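Local structure of pirin-like protein (Geobacillus kaustophilus, 2P17) at residues L41-F47 / T108-L114; F47-T51 / D102-T108; T146-G152 / V167-I173; V181-G186 / E223-N228. The protein is of unknown function but belongs to the pirin family of cupin-fold proteins and binds one iron cation per subunit. All coordinates share one frame; numbering follows the deposited sequence.

Contact 1. Residues L41-F47 / T108-L114; sequences LLMEDIF and TVHSLQL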
# COMPACT_ATOMS: atom_id res chain seq x y z
N LEU A 41 1.13 -9.96 -1.65
CA LEU A 41 -0.32 -9.95 -1.47
C LEU A 41 -0.76 -8.62 -0.89
O LEU A 41 0.05 -7.86 -0.35
CB LEU A 41 -0.80 -11.13 -0.61
CG LEU A 41 -0.41 -11.22 0.86
CD1 LEU A 41 -1.28 -10.34 1.75
CD2 LEU A 41 -0.51 -12.68 1.34
N LEU A 42 -2.04 -8.33 -1.05
CA LEU A 42 -2.64 -7.17 -0.40
C LEU A 42 -4.04 -7.59 0.01
O LEU A 42 -4.84 -7.99 -0.84
CB LEU A 42 -2.71 -5.97 -1.34
CG LEU A 42 -3.41 -4.72 -0.76
CD1 LEU A 42 -2.74 -4.19 0.51
CD2 LEU A 42 -3.46 -3.63 -1.82
N MSE A 43 -4.30 -7.52 1.31
CA MSE A 43 -5.57 -7.98 1.88
C MSE A 43 -6.29 -6.83 2.57
O MSE A 43 -5.66 -6.04 3.29
CB MSE A 43 -5.27 -9.07 2.90
CG MSE A 43 -6.49 -9.68 3.53
SE MSE A 43 -6.00 -11.33 4.40
CE MSE A 43 -5.34 -12.28 2.83
N GLU A 44 -7.60 -6.74 2.34
CA GLU A 44 -8.46 -5.81 3.04
C GLU A 44 -9.16 -6.55 4.16
O GLU A 44 -9.69 -7.63 3.94
CB GLU A 44 -9.50 -5.21 2.08
CG GLU A 44 -10.48 -4.26 2.76
CD GLU A 44 -11.70 -3.94 1.90
OE1 GLU A 44 -12.15 -4.80 1.11
OE2 GLU A 44 -12.23 -2.82 2.04
N ASP A 45 -9.13 -5.97 5.36
CA ASP A 45 -9.77 -6.59 6.52
C ASP A 45 -10.64 -5.60 7.26
O ASP A 45 -10.28 -4.43 7.41
CB ASP A 45 -8.72 -7.15 7.48
CG ASP A 45 -7.97 -8.32 6.90
OD1 ASP A 45 -8.52 -9.44 6.89
OD2 ASP A 45 -6.82 -8.12 6.45
N ILE A 46 -11.81 -6.08 7.70
CA ILE A 46 -12.64 -5.34 8.63
C ILE A 46 -12.80 -6.27 9.82
O ILE A 46 -13.36 -7.37 9.68
CB ILE A 46 -14.01 -4.99 8.02
CG1 ILE A 46 -13.84 -4.14 6.76
CG2 ILE A 46 -14.90 -4.31 9.07
CD1 ILE A 46 -15.11 -3.89 6.00
N PHE A 47 -12.31 -5.87 10.99
CA PHE A 47 -12.22 -6.80 12.11
C PHE A 47 -12.36 -6.17 13.48
O PHE A 47 -12.11 -4.98 13.65
CB PHE A 47 -10.97 -7.70 12.00
CG PHE A 47 -9.65 -6.96 12.01
CD1 PHE A 47 -8.78 -7.09 13.08
CD2 PHE A 47 -9.26 -6.16 10.93
CE1 PHE A 47 -7.56 -6.44 13.09
CE2 PHE A 47 -8.04 -5.50 10.93
CZ PHE A 47 -7.18 -5.63 12.02
N THR A 108 -13.85 -1.09 15.61
CA THR A 108 -13.74 -1.93 14.42
C THR A 108 -12.67 -1.33 13.52
O THR A 108 -12.75 -0.16 13.16
CB THR A 108 -15.07 -1.99 13.66
OG1 THR A 108 -16.07 -2.60 14.49
CG2 THR A 108 -14.93 -2.82 12.38
N VAL A 109 -11.66 -2.12 13.18
CA VAL A 109 -10.59 -1.66 12.30
C VAL A 109 -10.86 -2.08 10.87
O VAL A 109 -11.17 -3.23 10.60
CB VAL A 109 -9.21 -2.18 12.77
CG1 VAL A 109 -8.11 -1.91 11.73
CG2 VAL A 109 -8.83 -1.52 14.08
N HIS A 110 -10.76 -1.12 9.95
CA HIS A 110 -10.75 -1.39 8.52
C HIS A 110 -9.34 -1.08 8.04
O HIS A 110 -8.89 0.05 8.18
CB HIS A 110 -11.78 -0.48 7.83
CG HIS A 110 -12.00 -0.76 6.38
ND1 HIS A 110 -12.76 0.07 5.59
CD2 HIS A 110 -11.56 -1.75 5.58
CE1 HIS A 110 -12.80 -0.42 4.35
NE2 HIS A 110 -12.07 -1.52 4.32
N SER A 111 -8.64 -2.09 7.52
CA SER A 111 -7.22 -1.93 7.15
C SER A 111 -6.87 -2.58 5.82
O SER A 111 -7.60 -3.42 5.30
CB SER A 111 -6.31 -2.49 8.24
OG SER A 111 -6.54 -3.88 8.43
N LEU A 112 -5.74 -2.15 5.28
CA LEU A 112 -5.14 -2.79 4.11
C LEU A 112 -3.77 -3.30 4.51
O LEU A 112 -2.95 -2.52 4.99
CB LEU A 112 -5.00 -1.79 2.96
CG LEU A 112 -6.33 -1.42 2.32
CD1 LEU A 112 -6.21 -0.12 1.56
CD2 LEU A 112 -6.81 -2.56 1.39
N GLN A 113 -3.52 -4.60 4.31
CA GLN A 113 -2.27 -5.24 4.71
C GLN A 113 -1.51 -5.73 3.49
O GLN A 113 -1.95 -6.65 2.82
CB GLN A 113 -2.57 -6.41 5.65
CG GLN A 113 -1.34 -7.12 6.18
CD GLN A 113 -0.76 -6.43 7.39
OE1 GLN A 113 -0.91 -5.22 7.56
NE2 GLN A 113 -0.11 -7.19 8.25
N LEU A 114 -0.36 -5.10 3.23
CA LEU A 114 0.49 -5.43 2.08
C LEU A 114 1.68 -6.26 2.53
O LEU A 114 2.25 -6.00 3.59
CB LEU A 114 0.99 -4.11 1.47
CG LEU A 114 1.94 -4.20 0.29
CD1 LEU A 114 1.15 -4.45 -1.00
CD2 LEU A 114 2.76 -2.91 0.18
O HOH W 1 -5.84 -5.74 6.39
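H110 NE2 donates to E44 OE2 at 2.6 Å, the shortest polar bond between the two strands. OE2 sits at the imidazole edge, almost in the ring plane, and is approached on its anti side, 25° out of the carboxylate plane; the two flat groups are turned 33° against each other. E44 reaches the ring because its chain runs extended from a CG anti to the backbone N (chi1 178°). I46 closes over one face of the imidazole: its CD1 lies 4.2 Å from the centroid of the H110 ring, a CH-pi contact. Replacing H110 by an alanine would probably leave OE2 of the buried E44 without this donor and take from I46 CD1 the surface it rests on.

On the sheet face carrying D45, S111 and Q113, F47 lies beside V109, whose CB is 4.3 Å from the centroid of the F47 ring, while S111 OG comes to the ring edge, 3.3 Å from F47 CE2. Water 1 stands 2.6 Å from D45 OD2 and 2.8 Å from S111 OG; H22 holds D45 OD1. The Q113 side chain, bonded to T64, comes within about 5 Å of the bound iron. Six backbone bonds join M43 with Q113, D45 with S111 and F47 with V109: the antiparallel pairing expected in the wall of a cupin barrel, metal on one face and strands 189-196 and 235-242 against the other.

Contact 2. Residues F47-T51 / D102-T108; sequences FERGT and DPASGST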
# COMPACT_ATOMS: atom_id res chain seq x y z
N PHE A 47 -12.31 -5.87 10.99
CA PHE A 47 -12.22 -6.80 12.11
C PHE A 47 -12.36 -6.17 13.48
O PHE A 47 -12.11 -4.98 13.65
CB PHE A 47 -10.97 -7.70 12.00
CG PHE A 47 -9.65 -6.96 12.01
CD1 PHE A 47 -8.78 -7.09 13.08
CD2 PHE A 47 -9.26 -6.16 10.93
CE1 PHE A 47 -7.56 -6.44 13.09
CE2 PHE A 47 -8.04 -5.50 10.93
CZ PHE A 47 -7.18 -5.63 12.02
N GLU A 48 -12.78 -6.99 14.44
CA GLU A 48 -12.93 -6.57 15.82
C GLU A 48 -11.88 -7.21 16.72
O GLU A 48 -11.15 -8.11 16.30
CB GLU A 48 -14.35 -6.90 16.32
CG GLU A 48 -15.45 -6.14 15.55
CD GLU A 48 -16.86 -6.61 15.86
OE1 GLU A 48 -17.21 -6.80 17.05
OE2 GLU A 48 -17.65 -6.76 14.89
N ARG A 49 -11.81 -6.73 17.96
CA ARG A 49 -10.87 -7.25 18.96
C ARG A 49 -11.04 -8.76 19.11
O ARG A 49 -12.16 -9.27 19.21
CB ARG A 49 -11.10 -6.55 20.31
CG ARG A 49 -9.99 -6.78 21.32
CD ARG A 49 -10.10 -5.78 22.46
NE ARG A 49 -9.05 -5.93 23.47
CZ ARG A 49 -7.83 -5.40 23.39
NH1 ARG A 49 -7.46 -4.67 22.33
NH2 ARG A 49 -6.97 -5.59 24.38
N GLY A 50 -9.90 -9.45 19.10
CA GLY A 50 -9.86 -10.90 19.28
C GLY A 50 -9.81 -11.72 18.00
O GLY A 50 -9.73 -12.95 18.05
N THR A 51 -9.86 -11.04 16.85
CA THR A 51 -9.88 -11.72 15.56
C THR A 51 -8.62 -12.55 15.31
O THR A 51 -8.71 -13.74 14.98
CB THR A 51 -10.06 -10.71 14.39
OG1 THR A 51 -11.35 -10.09 14.50
CG2 THR A 51 -9.96 -11.42 13.05
N ASP A 102 -4.52 -5.99 16.70
CA ASP A 102 -5.76 -6.17 17.45
C ASP A 102 -6.46 -4.82 17.63
O ASP A 102 -5.86 -3.88 18.12
CB ASP A 102 -5.44 -6.78 18.82
CG ASP A 102 -6.60 -7.58 19.40
OD1 ASP A 102 -7.50 -8.00 18.63
OD2 ASP A 102 -6.61 -7.81 20.63
N PRO A 103 -7.74 -4.71 17.19
CA PRO A 103 -8.43 -3.45 17.47
C PRO A 103 -8.54 -3.13 18.96
O PRO A 103 -8.63 -4.03 19.80
CB PRO A 103 -9.82 -3.67 16.87
CG PRO A 103 -9.58 -4.72 15.80
CD PRO A 103 -8.58 -5.64 16.43
N ALA A 104 -8.54 -1.83 19.26
CA ALA A 104 -8.85 -1.37 20.62
C ALA A 104 -10.27 -1.82 21.00
O ALA A 104 -11.12 -2.01 20.14
CB ALA A 104 -8.75 0.15 20.69
N SER A 105 -10.50 -2.01 22.30
CA SER A 105 -11.83 -2.40 22.80
C SER A 105 -12.92 -1.49 22.23
O SER A 105 -12.79 -0.27 22.25
CB SER A 105 -11.86 -2.36 24.33
OG SER A 105 -13.07 -2.91 24.83
N GLY A 106 -13.97 -2.10 21.68
CA GLY A 106 -15.08 -1.37 21.08
C GLY A 106 -14.83 -0.77 19.71
O GLY A 106 -15.73 -0.16 19.12
N SER A 107 -13.62 -0.93 19.17
CA SER A 107 -13.30 -0.39 17.86
C SER A 107 -13.34 -1.46 16.78
O SER A 107 -12.93 -2.60 17.01
CB SER A 107 -11.93 0.28 17.88
OG SER A 107 -11.64 0.93 16.65
N THR A 108 -13.85 -1.09 15.61
CA THR A 108 -13.74 -1.93 14.42
C THR A 108 -12.67 -1.33 13.52
O THR A 108 -12.75 -0.16 13.16
CB THR A 108 -15.07 -1.99 13.66
OG1 THR A 108 -16.07 -2.60 14.49
CG2 THR A 108 -14.93 -2.82 12.38
O HOH W 2 -13.45 -4.54 18.80
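R49 runs its extended side chain past P103 O and across D102. R49 CB begins 3.6 Å from P103 O, and CG, anti to the backbone N (chi1 -167°), touches both that carbonyl oxygen and D102, R49 CG lying 3.6 Å from D102 OD2. R49 CD continues beside the backbone, 3.8 Å from S105 N. At the tip R49 NH1 donates to P103 O at 2.9 Å, with the oxygen in the guanidinium plane although the donor is tilted from the carbonyl plane. D102 OD2 lies over one face of the guanidinium instead; its 3.7 Å to R49 NH1 makes a long salt bridge, charge facing charge with no N-H aimed at the oxygen. The same NH1 has a second carboxylate in E72.

The other oxygen of D102 does the more directional work. D102 OD1 takes G50 N on its syn lone pair at 2.8 Å, and the bond is nearly straight at 177°. That pins the type II turn E48-T51, which T51 closes from within by giving both its backbone N and OG1 to E48 O. P103 packs against the flank of the turn, at the E48-R49 peptide: its CG touches F47 O, and P103 CD packs 3.6 Å from F47 CE1. Further out, water 2 bridges R49 N and S107 O, tying this turn to the second type II turn, A104-S107.

One aspartate thus splits its duties, a directed bond to a backbone N-H and a loose electrostatic hold on a guanidinium, so the E48-T51 turn is probably fixed mainly by the directed bond, with the charges adding a less exact attraction.

Contact 3. Residues T146-G152 / V167-I173; sequences TIRVFSG and VTMVEMI
V170 is the bump and I147 the main wall it leans on: V170 CB sits 3.8 Å from I147 CG2, the two side chains lying side by side. V170 CG1 also reaches V149 CG2 at 4.2 Å, so the valine faces the gap between I147 and V149, closer to the former, and M172 CG continues the row along I147 CG1. Q182 closes against this apolar face.

The other face mixes a charged pair with F150, M169 and I173. R148 and E171 run alongside each other, and the bend at R148 chi3 (-69°) brings NH1 to E171 OE1 at 2.9 Å, a salt bridge with an N-H bond. The oxygen lies close to the guanidinium plane, yet the nitrogen meets it from well above the carboxylate plane. F150 turns its edge to the same oxygen, CE2 3.7 Å from E171 OE1, while R236 and Y65 hold OE2. At the root of its side chain, F150 CB packs loosely on M169 SE.

Past V149 the strand gains a residue. M169 O accepts from both F150 N, at 2.8 Å, and S151 N, at 3.2 Å. S151 OG then bonds V167 O at 2.8 Å, and G152 fits its bare CA against T168 OG1 at 3.7 Å, where a CB would collide with that hydroxyl and with V167 O. Two residues facing one is a classic beta bulge, set where the chain turns a corner beside strand 167-174 of the C-terminal cupin domain.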
# COMPACT_ATOMS: atom_id res chain seq x y z
N THR A 146 -3.74 16.71 -2.42
CA THR A 146 -2.60 16.44 -1.55
C THR A 146 -2.12 15.04 -1.85
O THR A 146 -2.92 14.12 -2.07
CB THR A 146 -2.91 16.58 -0.06
OG1 THR A 146 -4.02 15.76 0.28
CG2 THR A 146 -3.23 18.02 0.31
N ILE A 147 -0.80 14.89 -1.91
CA ILE A 147 -0.17 13.60 -2.12
C ILE A 147 0.76 13.40 -0.93
O ILE A 147 1.79 14.07 -0.82
CB ILE A 147 0.62 13.53 -3.45
CG1 ILE A 147 -0.31 13.86 -4.63
CG2 ILE A 147 1.27 12.16 -3.61
CD1 ILE A 147 -0.21 15.31 -5.08
N ARG A 148 0.37 12.49 -0.03
CA ARG A 148 1.11 12.21 1.20
C ARG A 148 2.01 11.02 0.94
O ARG A 148 1.56 9.98 0.47
CB ARG A 148 0.13 11.91 2.34
CG ARG A 148 0.78 11.77 3.69
CD ARG A 148 -0.28 11.69 4.77
NE ARG A 148 -0.98 12.97 4.94
CZ ARG A 148 -2.21 13.25 4.51
NH1 ARG A 148 -2.97 12.38 3.83
NH2 ARG A 148 -2.69 14.47 4.76
N VAL A 149 3.29 11.18 1.22
CA VAL A 149 4.27 10.17 0.86
C VAL A 149 4.62 9.34 2.10
O VAL A 149 5.25 9.83 3.03
CB VAL A 149 5.55 10.81 0.26
CG1 VAL A 149 6.48 9.72 -0.29
CG2 VAL A 149 5.18 11.81 -0.84
N PHE A 150 4.22 8.07 2.09
CA PHE A 150 4.53 7.14 3.18
C PHE A 150 5.83 6.39 2.97
O PHE A 150 6.46 5.96 3.93
CB PHE A 150 3.38 6.16 3.40
CG PHE A 150 2.22 6.77 4.12
CD1 PHE A 150 2.23 6.85 5.51
CD2 PHE A 150 1.12 7.28 3.43
CE1 PHE A 150 1.18 7.41 6.20
CE2 PHE A 150 0.04 7.85 4.13
CZ PHE A 150 0.08 7.92 5.51
N SER A 151 6.22 6.24 1.70
CA SER A 151 7.48 5.59 1.35
C SER A 151 7.88 6.03 -0.04
O SER A 151 7.03 6.30 -0.89
CB SER A 151 7.34 4.07 1.39
OG SER A 151 8.60 3.44 1.24
N GLY A 152 9.19 6.12 -0.28
CA GLY A 152 9.68 6.49 -1.60
C GLY A 152 9.46 7.96 -1.86
O GLY A 152 9.63 8.79 -0.97
N VAL A 167 10.23 1.05 -2.36
CA VAL A 167 8.78 1.07 -2.55
C VAL A 167 8.30 2.51 -2.46
O VAL A 167 8.62 3.24 -1.51
CB VAL A 167 8.05 0.21 -1.48
CG1 VAL A 167 6.52 0.36 -1.57
CG2 VAL A 167 8.44 -1.25 -1.62
N THR A 168 7.52 2.93 -3.45
CA THR A 168 6.81 4.19 -3.38
C THR A 168 5.38 3.92 -2.97
O THR A 168 4.68 3.12 -3.60
CB THR A 168 6.89 4.92 -4.72
OG1 THR A 168 8.23 5.44 -4.87
CG2 THR A 168 5.87 6.07 -4.80
N MSE A 169 4.96 4.55 -1.88
CA MSE A 169 3.61 4.41 -1.36
C MSE A 169 3.10 5.80 -1.05
O MSE A 169 3.69 6.51 -0.22
CB MSE A 169 3.57 3.55 -0.10
CG MSE A 169 2.17 3.41 0.48
SE MSE A 169 2.24 2.37 2.12
CE MSE A 169 0.36 2.44 2.60
N VAL A 170 2.06 6.20 -1.76
CA VAL A 170 1.50 7.53 -1.61
C VAL A 170 -0.00 7.49 -1.44
O VAL A 170 -0.69 6.63 -2.02
CB VAL A 170 1.86 8.47 -2.80
CG1 VAL A 170 3.38 8.66 -2.95
CG2 VAL A 170 1.23 8.00 -4.10
N GLU A 171 -0.51 8.39 -0.62
CA GLU A 171 -1.94 8.58 -0.48
C GLU A 171 -2.35 9.87 -1.19
O GLU A 171 -1.82 10.94 -0.89
CB GLU A 171 -2.31 8.64 0.99
CG GLU A 171 -3.80 8.81 1.25
CD GLU A 171 -4.09 8.95 2.71
OE1 GLU A 171 -3.21 9.49 3.42
OE2 GLU A 171 -5.18 8.55 3.14
N MSE A 172 -3.30 9.76 -2.12
CA MSE A 172 -3.79 10.92 -2.85
C MSE A 172 -5.20 11.25 -2.43
O MSE A 172 -6.05 10.36 -2.37
CB MSE A 172 -3.78 10.68 -4.35
CG MSE A 172 -2.44 10.32 -4.90
SE MSE A 172 -2.58 10.34 -6.82
CE MSE A 172 -1.12 9.31 -7.14
N ILE A 173 -5.43 12.52 -2.14
CA ILE A 173 -6.77 13.06 -1.93
C ILE A 173 -6.93 14.15 -2.97
O ILE A 173 -6.19 15.14 -2.97
CB ILE A 173 -6.96 13.63 -0.52
CG1 ILE A 173 -6.69 12.54 0.55
CG2 ILE A 173 -8.38 14.17 -0.38
CD1 ILE A 173 -6.72 13.06 2.00
O HOH W 3 -3.08 13.03 0.86

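Contact 4. Residues V181-G186 / E223-N228; sequences VQDLPG and EETELN
L184 O is gripped twice by T225, from its backbone N at 3.0 Å and from its hydroxyl OG1 at 2.7 Å. The amide comes nearly end-on to the carbonyl, whereas OG1 donates from above the carbonyl plane, 39° out of it. With OG1 turned between the backbone N and the carbonyl carbon (chi1 74°), the threonine also sets its CG2 3.7 Å from G186 CA. G186 N reaches E223 O only through a weak, bent bond. At the far end V181 spreads its two methyls: CG1 lies 3.6 Å from E226 CD, and CG2 touches N228 OD1 at 3.4 Å. Between these ends L227 and Q182 form a hydrogen-bonded pair with two nearly straight backbone bonds.

The second shell sets these groups. R5 NE gives a hydrogen bond to T225 OG1, so the hydroxyl both donates and accepts. Q182 NE2 folds back onto its neighbour D183 O, at 2.9 Å, and also reaches S153 O, while its OE1 meets S154. A valine in place of T225 would probably leave L184 O with a single donor and R5 NE without its hydroxyl acceptor.

On the D183 and E226 face the charges are alike, D183 OD1 and E226 OE2 standing 6.8 Å apart. K155 serves both, its backbone N to D183 and its NZ to E226, which would ease any repulsion between the two carboxylates and is likely to favour their ionised forms.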
# COMPACT_ATOMS: atom_id res chain seq x y z
N VAL A 181 -0.30 14.04 -11.15
CA VAL A 181 0.65 13.15 -11.80
C VAL A 181 1.58 12.52 -10.77
O VAL A 181 2.15 13.23 -9.92
CB VAL A 181 1.52 13.92 -12.82
CG1 VAL A 181 2.54 13.02 -13.45
CG2 VAL A 181 0.65 14.55 -13.90
N GLN A 182 1.72 11.20 -10.83
CA GLN A 182 2.75 10.49 -10.07
C GLN A 182 3.85 9.97 -11.00
O GLN A 182 3.57 9.25 -11.96
CB GLN A 182 2.12 9.33 -9.30
CG GLN A 182 3.14 8.45 -8.58
CD GLN A 182 3.83 9.15 -7.42
OE1 GLN A 182 3.20 9.90 -6.68
NE2 GLN A 182 5.12 8.89 -7.25
N ASP A 183 5.10 10.31 -10.69
CA ASP A 183 6.28 9.79 -11.41
C ASP A 183 6.69 8.43 -10.88
O ASP A 183 6.63 8.18 -9.67
CB ASP A 183 7.47 10.75 -11.29
CG ASP A 183 7.81 11.08 -9.85
OD1 ASP A 183 6.89 11.41 -9.07
OD2 ASP A 183 9.00 11.00 -9.49
N LEU A 184 7.10 7.54 -11.78
CA LEU A 184 7.62 6.23 -11.39
C LEU A 184 8.77 5.84 -12.28
O LEU A 184 8.69 6.03 -13.49
CB LEU A 184 6.54 5.15 -11.53
CG LEU A 184 5.35 5.23 -10.60
CD1 LEU A 184 4.32 4.21 -11.05
CD2 LEU A 184 5.76 5.00 -9.13
N PRO A 185 9.85 5.29 -11.70
CA PRO A 185 10.91 4.71 -12.54
C PRO A 185 10.32 3.61 -13.42
O PRO A 185 9.41 2.89 -12.98
CB PRO A 185 11.88 4.14 -11.53
CG PRO A 185 11.64 4.96 -10.27
CD PRO A 185 10.17 5.22 -10.27
N GLY A 186 10.83 3.47 -14.64
CA GLY A 186 10.22 2.55 -15.61
C GLY A 186 10.16 1.09 -15.18
O GLY A 186 9.26 0.34 -15.59
N GLU A 223 13.73 4.29 -17.82
CA GLU A 223 12.72 5.18 -18.39
C GLU A 223 12.01 5.97 -17.30
O GLU A 223 11.73 5.45 -16.22
CB GLU A 223 11.71 4.40 -19.22
CG GLU A 223 12.35 3.73 -20.42
CD GLU A 223 11.38 2.90 -21.23
OE1 GLU A 223 10.32 2.52 -20.70
OE2 GLU A 223 11.69 2.63 -22.42
N GLU A 224 11.72 7.23 -17.60
CA GLU A 224 10.97 8.07 -16.67
C GLU A 224 9.52 7.95 -17.09
O GLU A 224 9.17 8.30 -18.22
CB GLU A 224 11.49 9.53 -16.69
CG GLU A 224 12.87 9.69 -16.02
CD GLU A 224 13.45 11.13 -16.05
OE1 GLU A 224 12.80 12.05 -16.60
OE2 GLU A 224 14.58 11.33 -15.51
N THR A 225 8.68 7.40 -16.21
CA THR A 225 7.27 7.20 -16.52
C THR A 225 6.39 8.00 -15.57
O THR A 225 6.83 8.43 -14.51
CB THR A 225 6.82 5.71 -16.46
OG1 THR A 225 6.72 5.27 -15.10
CG2 THR A 225 7.76 4.79 -17.26
N GLU A 226 5.14 8.21 -15.99
CA GLU A 226 4.17 8.96 -15.19
C GLU A 226 2.82 8.28 -15.23
O GLU A 226 2.46 7.64 -16.23
CB GLU A 226 4.06 10.40 -15.70
CG GLU A 226 5.23 11.28 -15.25
CD GLU A 226 5.23 12.68 -15.86
OE1 GLU A 226 4.38 12.96 -16.73
OE2 GLU A 226 6.11 13.48 -15.47
N LEU A 227 2.08 8.40 -14.13
CA LEU A 227 0.68 8.01 -14.11
C LEU A 227 -0.21 9.21 -13.82
O LEU A 227 -0.07 9.87 -12.78
CB LEU A 227 0.41 6.93 -13.08
CG LEU A 227 -1.07 6.53 -13.14
CD1 LEU A 227 -1.26 5.39 -14.12
CD2 LEU A 227 -1.60 6.17 -11.78
N ASN A 228 -1.11 9.48 -14.76
CA ASN A 228 -2.08 10.56 -14.64
C ASN A 228 -3.34 10.11 -13.90
O ASN A 228 -3.84 9.01 -14.13
CB ASN A 228 -2.46 11.10 -16.03
CG ASN A 228 -1.30 11.75 -16.75
OD1 ASN A 228 -0.31 12.15 -16.13
ND2 ASN A 228 -1.41 11.87 -18.07

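How the contacts relate
Contacts 1 and 3 are the buried pair, both antiparallel strand pairings close to the middle of the chain but on opposite sides of its centre, about 18 Å apart between centres. Contact 2 is the surface extension of contact 1: they share F47 and T108, and P103 packs on V109, yet regular strand pairing gives way to turns held by an aspartate, an arginine and water. Contacts 3 and 4 meet through Q182, strand 167-174 leading directly into strand 179-185; contact 4 is only partly buried and carries more charge on its outer face. Iron lies beside contact 1 alone among the strand pairs, contacts 3 and 4 being remote from it.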